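Local coordinates for uncharacterized protein (Parabacteroides merdae, PDB 4MXN) that is uncharacterised but probably acts as a glycoside hydrolase of the family 28 type, cleaving polysaccharides on a parallel beta-helix scaffold, at residues A[61-66]-A[80-85]; A[148-153]-A[164-169]; A[172-177]-A[197-202]. All coordinates share one frame; numbering follows the deposited sequence. Where two conformers were deposited one is given.

Contact 1: A[61-66]-A[80-85]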
ATOM      1  N   GLY A  61      -6.945   0.332 -16.929  1.00 31.54           N
ATOM      2  CA  GLY A  61      -7.188   1.765 -16.793  1.00 28.67           C
ATOM      3  C   GLY A  61      -6.584   2.358 -15.533  1.00 29.20           C
ATOM      4  O   GLY A  61      -5.893   1.663 -14.775  1.00 25.81           O
ATOM      5  N   ARG A  62      -6.851   3.656 -15.297  1.00 25.21           N
ATOM      6  CA  ARG A  62      -6.320   4.405 -14.153  1.00 24.32           C
ATOM      7  C   ARG A  62      -7.418   4.687 -13.142  1.00 27.48           C
ATOM      8  O   ARG A  62      -8.446   5.239 -13.513  1.00 28.42           O
ATOM      9  CB  ARG A  62      -5.682   5.734 -14.617  1.00 27.40           C
ATOM     10  CG  ARG A  62      -4.473   5.570 -15.546  1.00 40.19           C
ATOM     11  CD  ARG A  62      -3.847   6.908 -15.955  1.00 42.32           C
ATOM     12  NE  ARG A  62      -3.339   7.694 -14.820  1.00 39.76           N
ATOM     13  CZ  ARG A  62      -2.165   7.492 -14.224  1.00 52.73           C
ATOM     14  NH1 ARG A  62      -1.362   6.513 -14.632  1.00 30.86           N
ATOM     15  NH2 ARG A  62      -1.790   8.258 -13.206  1.00 45.94           N
ATOM     16  N   TYR A  63      -7.210   4.322 -11.876  1.00 22.47           N
ATOM     17  CA  TYR A  63      -8.227   4.498 -10.853  1.00 21.33           C
ATOM     18  C   TYR A  63      -7.728   5.456  -9.786  1.00 24.15           C
ATOM     19  O   TYR A  63      -6.860   5.105  -8.981  1.00 23.86           O
ATOM     20  CB  TYR A  63      -8.619   3.149 -10.235  1.00 22.12           C
ATOM     21  CG  TYR A  63      -9.166   2.144 -11.234  1.00 23.98           C
ATOM     22  CD1 TYR A  63      -8.317   1.262 -11.905  1.00 26.57           C
ATOM     23  CD2 TYR A  63     -10.537   2.015 -11.443  1.00 23.48           C
ATOM     24  CE1 TYR A  63      -8.816   0.311 -12.795  1.00 28.07           C
ATOM     25  CE2 TYR A  63     -11.049   1.041 -12.301  1.00 24.45           C
ATOM     26  CZ  TYR A  63     -10.184   0.201 -12.984  1.00 32.65           C
ATOM     27  OH  TYR A  63     -10.673  -0.749 -13.843  1.00 37.78           O
ATOM     28  N   LEU A  64      -8.261   6.675  -9.789  1.00 20.10           N
ATOM     29  CA  LEU A  64      -7.895   7.699  -8.821  1.00 18.84           C
ATOM     30  C   LEU A  64      -8.508   7.351  -7.474  1.00 21.19           C
ATOM     31  O   LEU A  64      -9.674   6.967  -7.426  1.00 19.79           O
ATOM     32  CB  LEU A  64      -8.390   9.075  -9.296  1.00 18.36           C
ATOM     33  CG  LEU A  64      -7.843  10.306  -8.559  1.00 22.45           C
ATOM     34  CD1 LEU A  64      -6.362  10.548  -8.865  1.00 21.26           C
ATOM     35  CD2 LEU A  64      -8.647  11.560  -8.964  1.00 25.09           C
ATOM     36  N   THR A  65      -7.729   7.485  -6.387  1.00 16.78           N
ATOM     37  CA  THR A  65      -8.256   7.147  -5.060  1.00 15.14           C
ATOM     38  C   THR A  65      -7.503   7.841  -3.932  1.00 18.25           C
ATOM     39  O   THR A  65      -6.326   8.200  -4.064  1.00 16.81           O
ATOM     40  CB  THR A  65      -8.211   5.596  -4.823  1.00 18.31           C
ATOM     41  OG1 THR A  65      -8.936   5.280  -3.632  1.00 23.33           O
ATOM     42  CG2 THR A  65      -6.788   5.048  -4.695  1.00 18.50           C
ATOM     43  N   GLY A  66      -8.198   7.936  -2.804  1.00 15.75           N
ATOM     44  CA  GLY A  66      -7.638   8.306  -1.519  1.00 15.09           C
ATOM     45  C   GLY A  66      -7.402   7.008  -0.757  1.00 19.08           C
ATOM     46  O   GLY A  66      -7.360   5.924  -1.360  1.00 18.56           O
ATOM     47  N   GLU A  80      -2.542  -6.439 -14.479  1.00 22.11           N
ATOM     48  CA  GLU A  80      -1.582  -5.842 -15.389  1.00 24.05           C
ATOM     49  C   GLU A  80      -2.304  -4.842 -16.284  1.00 29.79           C
ATOM     50  O   GLU A  80      -3.376  -5.141 -16.796  1.00 32.40           O
ATOM     51  CB  GLU A  80      -0.855  -6.915 -16.221  1.00 26.71           C
ATOM     52  CG  GLU A  80       0.500  -6.416 -16.692  1.00 42.18           C
ATOM     53  CD  GLU A  80       1.408  -7.437 -17.350  1.00 75.65           C
ATOM     54  OE1 GLU A  80       0.941  -8.139 -18.277  1.00 68.04           O
ATOM     55  OE2 GLU A  80       2.608  -7.485 -16.991  1.00 76.93           O
ATOM     56  N   GLY A  81      -1.757  -3.650 -16.406  1.00 28.52           N
ATOM     57  CA  GLY A  81      -2.401  -2.605 -17.198  1.00 29.27           C
ATOM     58  C   GLY A  81      -3.297  -1.700 -16.370  1.00 33.07           C
ATOM     59  O   GLY A  81      -3.765  -0.675 -16.875  1.00 35.57           O
ATOM     60  N   ALA A  82      -3.571  -2.074 -15.096  1.00 26.44           N
ATOM     61  CA  ALA A  82      -4.371  -1.234 -14.191  1.00 24.93           C
ATOM     62  C   ALA A  82      -3.448  -0.466 -13.264  1.00 26.00           C
ATOM     63  O   ALA A  82      -2.390  -0.968 -12.873  1.00 25.41           O
ATOM     64  CB  ALA A  82      -5.360  -2.069 -13.374  1.00 25.66           C
ATOM     65  N   VAL A  83      -3.815   0.779 -12.953  1.00 21.48           N
ATOM     66  CA  VAL A  83      -3.029   1.588 -12.019  1.00 19.67           C
ATOM     67  C   VAL A  83      -3.974   2.144 -10.967  1.00 22.52           C
ATOM     68  O   VAL A  83      -4.987   2.748 -11.343  1.00 21.62           O
ATOM     69  CB  VAL A  83      -2.237   2.755 -12.695  1.00 23.80           C
ATOM     70  CG1 VAL A  83      -1.296   3.449 -11.695  1.00 22.33           C
ATOM     71  CG2 VAL A  83      -1.487   2.315 -13.957  1.00 24.80           C
ATOM     72  N   LEU A  84      -3.630   1.981  -9.671  1.00 19.86           N
ATOM     73  CA  LEU A  84      -4.333   2.611  -8.542  1.00 19.91           C
ATOM     74  C   LEU A  84      -3.520   3.892  -8.250  1.00 23.14           C
ATOM     75  O   LEU A  84      -2.347   3.791  -7.882  1.00 21.69           O
ATOM     76  CB  LEU A  84      -4.399   1.634  -7.351  1.00 20.26           C
ATOM     77  CG  LEU A  84      -5.424   1.946  -6.259  1.00 26.19           C
ATOM     78  CD1 LEU A  84      -6.873   1.978  -6.821  1.00 26.39           C
ATOM     79  CD2 LEU A  84      -5.320   0.949  -5.125  1.00 26.83           C
ATOM     80  N   VAL A  85      -4.060   5.076  -8.571  1.00 19.97           N
ATOM     81  CA  VAL A  85      -3.266   6.304  -8.450  1.00 20.59           C
ATOM     82  C   VAL A  85      -3.744   7.199  -7.288  1.00 21.04           C
ATOM     83  O   VAL A  85      -4.925   7.440  -7.107  1.00 20.19           O
ATOM     84  CB  VAL A  85      -3.171   7.082  -9.808  1.00 27.08           C
ATOM     85  CG1 VAL A  85      -4.531   7.314 -10.464  1.00 27.17           C
ATOM     86  CG2 VAL A  85      -2.410   8.397  -9.668  1.00 27.41           C
TER
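Val85 presents the main bump of this contact: its CG1 lies 3.5 Å from Tyr63 O, in the hollow between Arg62 and Leu64, whose side chains stand on the same face of the sheet. With chi1 at 51°, CG1 occupies the crowded position between backbone N and carbonyl carbon, and the other branch, CG2, meets the Arg62 guanidinium, 3.6 Å from its NH2. The arginine chain bends at chi3 (61°), and its guanidinium comes to the valine obliquely. Leu64 CD1 closes the hollow at its far end, 4.0 Å from Val85 CG1. On the opposite face, Leu84 fits between Tyr63 and Thr65: its CG rests 3.7 Å from Thr65 CG2, while its CD1 reaches the CB of Tyr63. The tyrosine ring turns an edge to Ala82 CB, and Phe58 meets it edge-to-face. Between these two layers of side chains, strands 61-65 and 82-85 run parallel in register, as successive rungs of a right-handed beta-helix. Val83 N to Gly61 O, Tyr63 N to Val83 O (2.8 Å), Val85 N to Tyr63 O (2.8 Å) and Thr65 N to Val85 O form the ladder; a weak bond from Gly61 N to Gly81 O precedes it. The chemistry is thus divided: backbone bonds set the spacing of the rungs, a buried apolar face with Tyr63 and Leu84 packs the interior, and the outer face combines valine methyls with the exposed Arg62.

Contact 2: A[148-153]-A[164-169]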
ATOM      1  N   PRO A 148       1.117   9.626   2.946  1.00 20.55           N
ATOM      2  CA  PRO A 148       0.761   8.221   3.080  1.00 19.46           C
ATOM      3  C   PRO A 148       1.776   7.263   2.497  1.00 22.95           C
ATOM      4  O   PRO A 148       2.447   7.539   1.498  1.00 21.07           O
ATOM      5  CB  PRO A 148      -0.555   8.117   2.295  1.00 21.32           C
ATOM      6  CG  PRO A 148      -0.443   9.147   1.236  1.00 25.63           C
ATOM      7  CD  PRO A 148       0.345  10.271   1.859  1.00 22.70           C
ATOM      8  N   ALA A 149       1.822   6.084   3.096  1.00 20.14           N
ATOM      9  CA  ALA A 149       2.554   4.954   2.565  1.00 19.64           C
ATOM     10  C   ALA A 149       1.717   4.384   1.415  1.00 19.09           C
ATOM     11  O   ALA A 149       0.569   4.807   1.226  1.00 18.85           O
ATOM     12  CB  ALA A 149       2.749   3.907   3.665  1.00 20.83           C
ATOM     13  N   LEU A 150       2.256   3.446   0.635  1.00 16.10           N
ATOM     14  CA  LEU A 150       1.414   2.834  -0.403  1.00 15.76           C
ATOM     15  C   LEU A 150       0.555   1.750   0.239  1.00 20.22           C
ATOM     16  O   LEU A 150      -0.645   1.691  -0.029  1.00 20.05           O
ATOM     17  CB  LEU A 150       2.236   2.294  -1.573  1.00 14.63           C
ATOM     18  CG  LEU A 150       2.964   3.349  -2.386  1.00 18.20           C
ATOM     19  CD1 LEU A 150       3.938   2.721  -3.341  1.00 19.46           C
ATOM     20  CD2 LEU A 150       2.021   4.219  -3.172  1.00 18.59           C
ATOM     21  N   ILE A 151       1.166   0.945   1.130  1.00 18.09           N
ATOM     22  CA  ILE A 151       0.534  -0.134   1.898  1.00 19.77           C
ATOM     23  C   ILE A 151       0.943  -0.026   3.365  1.00 24.60           C
ATOM     24  O   ILE A 151       2.124   0.168   3.666  1.00 22.34           O
ATOM     25  CB  ILE A 151       0.949  -1.521   1.303  1.00 24.56           C
ATOM     26  CG1 ILE A 151       0.297  -1.790  -0.063  1.00 24.05           C
ATOM     27  CG2 ILE A 151       0.743  -2.675   2.282  1.00 28.97           C
ATOM     28  CD1 ILE A 151       1.055  -2.973  -0.859  1.00 36.68           C
ATOM     29  N   CYS A 152      -0.028  -0.159   4.278  1.00 24.74           N
ATOM     30  CA  CYS A 152       0.242  -0.154   5.714  1.00 26.93           C
ATOM     31  C   CYS A 152      -0.683  -1.151   6.415  1.00 29.06           C
ATOM     32  O   CYS A 152      -1.904  -0.986   6.362  1.00 26.98           O
ATOM     33  CB  CYS A 152       0.108   1.244   6.313  1.00 29.31           C
ATOM     34  SG  CYS A 152       0.518   1.337   8.078  1.00 35.16           S
HETATM   35  N   MSE A 153      -0.099  -2.163   7.082  1.00 24.14           N
HETATM   36  CA  MSE A 153      -0.871  -3.160   7.841  0.50 24.49           C
HETATM   37  C   MSE A 153      -0.481  -3.119   9.299  1.00 27.34           C
HETATM   38  O   MSE A 153       0.703  -3.205   9.627  1.00 27.12           O
HETATM   39  CB  MSE A 153      -0.677  -4.584   7.302  0.50 26.94           C
HETATM   40  CG  MSE A 153      -1.638  -4.948   6.210  0.50 34.18           C
HETATM   41 SE   MSE A 153      -0.810  -4.681   4.479  0.38 41.92          SE
HETATM   42  CE  MSE A 153      -2.422  -4.858   3.390  0.50 38.45           C
ATOM     43  N   VAL A 164       2.360  -7.006  -7.307  1.00 19.89           N
ATOM     44  CA  VAL A 164       2.151  -5.570  -7.554  1.00 19.67           C
ATOM     45  C   VAL A 164       3.467  -4.771  -7.672  1.00 20.85           C
ATOM     46  O   VAL A 164       4.491  -5.151  -7.115  1.00 19.09           O
ATOM     47  CB  VAL A 164       1.216  -4.899  -6.499  1.00 23.48           C
ATOM     48  CG1 VAL A 164      -0.218  -5.392  -6.634  1.00 23.58           C
ATOM     49  CG2 VAL A 164       1.731  -5.093  -5.063  1.00 22.89           C
ATOM     50  N   THR A 165       3.407  -3.674  -8.421  1.00 18.10           N
ATOM     51  CA  THR A 165       4.493  -2.711  -8.531  1.00 18.75           C
ATOM     52  C   THR A 165       4.080  -1.549  -7.635  1.00 20.93           C
ATOM     53  O   THR A 165       3.006  -0.981  -7.820  1.00 20.61           O
ATOM     54  CB  THR A 165       4.790  -2.333  -9.997  1.00 19.09           C
ATOM     55  OG1 THR A 165       5.416  -3.455 -10.650  1.00 21.07           O
ATOM     56  CG2 THR A 165       5.709  -1.116 -10.101  1.00 23.19           C
ATOM     57  N   LEU A 166       4.912  -1.239  -6.636  1.00 17.63           N
ATOM     58  CA  LEU A 166       4.682  -0.145  -5.688  1.00 17.20           C
ATOM     59  C   LEU A 166       5.562   0.985  -6.158  1.00 21.02           C
ATOM     60  O   LEU A 166       6.790   0.864  -6.149  1.00 21.39           O
ATOM     61  CB  LEU A 166       5.009  -0.617  -4.246  1.00 17.47           C
ATOM     62  CG  LEU A 166       4.140  -1.787  -3.750  1.00 20.70           C
ATOM     63  CD1 LEU A 166       4.545  -2.223  -2.371  1.00 20.89           C
ATOM     64  CD2 LEU A 166       2.653  -1.420  -3.794  1.00 22.15           C
ATOM     65  N   GLN A 167       4.944   2.039  -6.666  1.00 16.36           N
ATOM     66  CA  GLN A 167       5.706   3.099  -7.302  1.00 15.91           C
ATOM     67  C   GLN A 167       5.529   4.465  -6.674  1.00 20.34           C
ATOM     68  O   GLN A 167       4.405   4.942  -6.483  1.00 19.87           O
ATOM     69  CB  GLN A 167       5.291   3.158  -8.777  1.00 17.32           C
ATOM     70  CG  GLN A 167       5.928   4.258  -9.625  1.00 26.52           C
ATOM     71  CD  GLN A 167       5.507   4.109 -11.062  1.00 42.47           C
ATOM     72  OE1 GLN A 167       5.918   3.185 -11.763  1.00 38.64           O
ATOM     73  NE2 GLN A 167       4.621   4.965 -11.505  1.00 30.71           N
ATOM     74  N   ASP A 168       6.673   5.139  -6.472  1.00 18.15           N
ATOM     75  CA  ASP A 168       6.770   6.552  -6.092  1.00 18.40           C
ATOM     76  C   ASP A 168       5.932   6.880  -4.858  1.00 20.19           C
ATOM     77  O   ASP A 168       5.157   7.831  -4.841  1.00 19.60           O
ATOM     78  CB  ASP A 168       6.355   7.424  -7.301  1.00 20.20           C
ATOM     79  CG  ASP A 168       6.574   8.905  -7.126  1.00 25.90           C
ATOM     80  OD1 ASP A 168       7.627   9.286  -6.559  1.00 23.14           O
ATOM     81  OD2 ASP A 168       5.698   9.690  -7.570  1.00 24.08           O
ATOM     82  N   ALA A 169       6.142   6.097  -3.812  1.00 17.22           N
ATOM     83  CA  ALA A 169       5.496   6.241  -2.528  1.00 16.33           C
ATOM     84  C   ALA A 169       5.708   7.656  -1.971  1.00 21.23           C
ATOM     85  O   ALA A 169       6.826   8.172  -2.040  1.00 21.64           O
ATOM     86  CB  ALA A 169       6.066   5.209  -1.559  1.00 16.38           C
TER
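Across the interior of the parallel beta-helix, two segments from different faces of the solenoid meet through apolar side chains, with Leu150 and Ile151 directed at Leu166 and Ala169. Leu150 sits where the chain turns a corner, and its CD1 reaches the backbone of the opposing segment, 3.6 Å from Leu166 CB and 3.5 Å from Gln167 N. The approach to the backbone is a van der Waals contact. Its CG meets Ala169 CB at 3.7 Å, so the leucine is wedged between the end of strand 165-167 and the turn that follows. The two leucines slide past each other in opposite directions, CD1 of Leu150 lying against the base of Leu166 rather than its methyls. Those methyls are taken up by Ile151: its CD1 lies 3.7 Å from Leu166 CD2 and 3.9 Å from Leu166 CD1, fitting against both branches as the side chains cross at about a right angle. Ile151 CG1 stands anti to the carbonyl carbon (chi1 -71°), and the extended continuation to CD1 (chi2 163°) carries the methyl to the leucine. No hydrogen bond joins the two segments. Each finds its backbone partners elsewhere: Ile151 bonds to Ala173 and Ile175, and Leu150 to Ile103, while strand 165-167 pairs with strands 118-120 and 182-190. Strand 111-114 adds Ile113 against Ile151 and Val164, strand 182-190 brings Val187 onto Leu166, and Glu174 of strand 174-177 also touches that leucine.

Contact 3: A[172-177]-A[197-202]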
ATOM      1  N   VAL A 172       6.870   5.827   2.966  1.00 19.52           N
ATOM      2  CA  VAL A 172       7.501   4.507   2.857  1.00 20.47           C
ATOM      3  C   VAL A 172       6.572   3.705   1.938  1.00 23.69           C
ATOM      4  O   VAL A 172       5.387   4.005   1.898  1.00 23.24           O
ATOM      5  CB  VAL A 172       7.732   3.885   4.275  1.00 25.65           C
ATOM      6  CG1 VAL A 172       8.103   2.403   4.219  1.00 26.47           C
ATOM      7  CG2 VAL A 172       8.800   4.660   5.037  1.00 26.47           C
ATOM      8  N   ALA A 173       7.085   2.760   1.138  1.00 19.57           N
ATOM      9  CA  ALA A 173       6.173   2.006   0.268  1.00 18.57           C
ATOM     10  C   ALA A 173       5.289   1.029   1.073  1.00 23.74           C
ATOM     11  O   ALA A 173       4.078   0.971   0.842  1.00 22.72           O
ATOM     12  CB  ALA A 173       6.948   1.249  -0.787  1.00 18.50           C
ATOM     13  N   GLU A 174       5.896   0.267   2.003  1.00 19.30           N
ATOM     14  CA  GLU A 174       5.199  -0.764   2.775  1.00 19.17           C
ATOM     15  C   GLU A 174       5.485  -0.652   4.234  1.00 23.71           C
ATOM     16  O   GLU A 174       6.652  -0.564   4.617  1.00 23.92           O
ATOM     17  CB  GLU A 174       5.653  -2.173   2.339  1.00 21.23           C
ATOM     18  CG  GLU A 174       5.450  -2.595   0.897  1.00 24.06           C
ATOM     19  CD  GLU A 174       6.290  -3.807   0.513  1.00 30.86           C
ATOM     20  OE1 GLU A 174       6.008  -4.919   1.010  1.00 22.22           O
ATOM     21  OE2 GLU A 174       7.259  -3.639  -0.257  1.00 28.83           O
ATOM     22  N   ILE A 175       4.448  -0.751   5.067  1.00 20.47           N
ATOM     23  CA  ILE A 175       4.609  -0.720   6.529  1.00 20.11           C
ATOM     24  C   ILE A 175       3.905  -1.927   7.113  1.00 23.20           C
ATOM     25  O   ILE A 175       2.723  -2.138   6.827  1.00 23.88           O
ATOM     26  CB  ILE A 175       4.099   0.601   7.171  1.00 23.16           C
ATOM     27  CG1 ILE A 175       4.879   1.848   6.650  1.00 23.75           C
ATOM     28  CG2 ILE A 175       4.163   0.514   8.732  1.00 25.24           C
ATOM     29  CD1 ILE A 175       4.253   3.151   7.057  1.00 29.93           C
ATOM     30  N   TYR A 176       4.634  -2.741   7.893  1.00 21.22           N
ATOM     31  CA  TYR A 176       4.083  -3.918   8.575  1.00 21.42           C
ATOM     32  C   TYR A 176       4.375  -3.741  10.042  1.00 25.07           C
ATOM     33  O   TYR A 176       5.545  -3.658  10.446  1.00 25.66           O
ATOM     34  CB  TYR A 176       4.643  -5.248   8.011  1.00 23.19           C
ATOM     35  CG  TYR A 176       4.439  -5.375   6.517  1.00 26.04           C
ATOM     36  CD1 TYR A 176       3.184  -5.677   5.987  1.00 28.69           C
ATOM     37  CD2 TYR A 176       5.487  -5.156   5.631  1.00 26.91           C
ATOM     38  CE1 TYR A 176       2.980  -5.741   4.607  1.00 25.64           C
ATOM     39  CE2 TYR A 176       5.294  -5.222   4.249  1.00 27.12           C
ATOM     40  CZ  TYR A 176       4.040  -5.524   3.744  1.00 26.84           C
ATOM     41  OH  TYR A 176       3.839  -5.575   2.389  1.00 25.42           O
ATOM     42  N   LYS A 177       3.308  -3.567  10.828  1.00 19.37           N
ATOM     43  CA  LYS A 177       3.414  -3.326  12.254  1.00 19.95           C
ATOM     44  C   LYS A 177       2.545  -4.307  13.021  1.00 24.72           C
ATOM     45  O   LYS A 177       1.344  -4.364  12.766  1.00 25.35           O
ATOM     46  CB  LYS A 177       3.007  -1.870  12.578  1.00 21.68           C
ATOM     47  CG  LYS A 177       3.145  -1.521  14.052  1.00 30.18           C
ATOM     48  CD  LYS A 177       2.882  -0.049  14.336  1.00 38.13           C
ATOM     49  CE  LYS A 177       2.890   0.242  15.826  1.00 49.30           C
ATOM     50  NZ  LYS A 177       4.207  -0.023  16.468  1.00 53.94           N
ATOM     51  N   LYS A 197      12.804   4.941   2.705  1.00 22.36           N
ATOM     52  CA  LYS A 197      12.843   3.483   2.823  1.00 21.18           C
ATOM     53  C   LYS A 197      11.675   2.873   2.073  1.00 23.44           C
ATOM     54  O   LYS A 197      10.654   3.536   1.875  1.00 22.69           O
ATOM     55  CB  LYS A 197      12.839   3.034   4.305  1.00 22.96           C
ATOM     56  CG  LYS A 197      14.076   3.499   5.092  1.00 25.05           C
ATOM     57  CD  LYS A 197      15.271   2.587   4.836  1.00 26.92           C
ATOM     58  CE  LYS A 197      16.534   3.011   5.554  1.00 32.94           C
ATOM     59  NZ  LYS A 197      17.607   2.020   5.336  1.00 42.17           N
ATOM     60  N   ALA A 198      11.848   1.637   1.600  1.00 19.99           N
ATOM     61  CA  ALA A 198      10.811   0.916   0.877  1.00 18.79           C
ATOM     62  C   ALA A 198       9.931   0.149   1.842  1.00 26.15           C
ATOM     63  O   ALA A 198       8.743  -0.017   1.566  1.00 25.32           O
ATOM     64  CB  ALA A 198      11.435  -0.050  -0.120  1.00 19.06           C
ATOM     65  N   ILE A 199      10.518  -0.382   2.942  1.00 23.45           N
ATOM     66  CA  ILE A 199       9.773  -1.221   3.900  1.00 23.62           C
ATOM     67  C   ILE A 199      10.154  -0.908   5.327  1.00 26.04           C
ATOM     68  O   ILE A 199      11.337  -0.894   5.660  1.00 25.40           O
ATOM     69  CB  ILE A 199       9.983  -2.734   3.603  1.00 27.11           C
ATOM     70  CG1 ILE A 199       9.394  -3.103   2.234  1.00 27.46           C
ATOM     71  CG2 ILE A 199       9.328  -3.640   4.697  1.00 28.54           C
ATOM     72  CD1 ILE A 199       9.976  -4.198   1.707  1.00 40.44           C
ATOM     73  N   SER A 200       9.123  -0.740   6.180  1.00 21.96           N
ATOM     74  CA  SER A 200       9.224  -0.537   7.612  1.00 22.78           C
ATOM     75  C   SER A 200       8.569  -1.741   8.300  1.00 28.22           C
ATOM     76  O   SER A 200       7.402  -2.043   8.009  1.00 27.66           O
ATOM     77  CB  SER A 200       8.578   0.783   8.021  1.00 26.57           C
ATOM     78  OG  SER A 200       8.691   0.977   9.421  1.00 37.29           O
ATOM     79  N   ILE A 201       9.330  -2.468   9.157  1.00 25.69           N
ATOM     80  CA  ILE A 201       8.819  -3.652   9.870  0.50 25.46           C
ATOM     81  C   ILE A 201       9.093  -3.477  11.370  1.00 30.90           C
ATOM     82  O   ILE A 201      10.215  -3.127  11.770  1.00 32.04           O
ATOM     83  CB  ILE A 201       9.395  -5.011   9.326  0.50 28.34           C
ATOM     84  CG1 ILE A 201       9.098  -5.215   7.816  0.50 27.92           C
ATOM     85  CG2 ILE A 201       8.865  -6.216  10.129  0.50 28.93           C
ATOM     86  CD1 ILE A 201       9.835  -6.403   7.114  0.50 34.22           C
ATOM     87  N   SER A 202       8.070  -3.718  12.192  1.00 26.42           N
ATOM     88  CA  SER A 202       8.179  -3.653  13.653  1.00 26.32           C
ATOM     89  C   SER A 202       7.172  -4.601  14.286  1.00 27.08           C
ATOM     90  O   SER A 202       6.038  -4.689  13.806  1.00 22.54           O
ATOM     91  CB  SER A 202       7.982  -2.229  14.173  1.00 30.95           C
ATOM     92  OG  SER A 202       6.655  -1.765  13.998  1.00 43.11           O
TER
HETATM   93  O   HOH W   1       6.669  -0.789  10.970  1.00 40.43           O
HETATM   94  O   HOH W   2       5.521  -2.566  16.717  1.00 34.19           O
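Ser200 is held by both its backbone groups in the middle of the ladder: its N donates to Glu174 O at 2.9 Å, and its O accepts from Tyr176 N in a nearly straight bond (172°). Glu174 N to Ala198 O and Ser202 N to Tyr176 O extend the series at its two ends. On the buried face, Tyr176 OH donates to Glu174 OE1 at 2.7 Å; the acceptor offers its anti lone pair and lies in the plane of the tyrosine ring, at its edge. This bond ties together two side chains of one strand and satisfies a polar atom among apolar neighbours. On the other face, a water bridges Tyr176 O, Ser200 OG and Ser202 OG, and a second joins Ser202 OG to Lys177 NZ, the lysine chain being bent at chi4 (63°). Strands 174-177 and 199-202 are adjacent parallel rungs of the beta-helix, in register, Glu174 beside Ile199 and Tyr176 beside Ile201. The Glu174 and Ile199 side chains point the same way, OE2 coming within 3.3 Å of Ile199 CG1. The Tyr176 ring sets its edge against Ile199 CG2 and Ile201 CG1, both at 4.2 Å. Ile175 CG1 rests 4.1 Å from Ser200 CB on the opposite face. At the corner preceding the strands, Val172 CG1 lies 3.6 Å from Ala198 O, while Ala173 CB approaches the same oxygen to 3.2 Å.

Contacts 1 and 3 are the same kind of joint, parallel rungs bonded in register, whereas contact 2 joins different faces of the coil by apolar side chains. The centre of contact 2 lies about 4 Å from that of the chain, and the contact is buried; the other two are partly buried, on opposite sides of the chain's centre with their own centres 22 Å apart. In contact 1 the less buried face carries valines beside an arginine, while in contact 3 serines and a lysine share waters there, and the buried face includes a carboxylate-tyrosine pair. Strand 151-154 of contact 2 is the rung beside 174-177 of contact 3, while its strand 165-167 lies on the same face of the coil as contact 1.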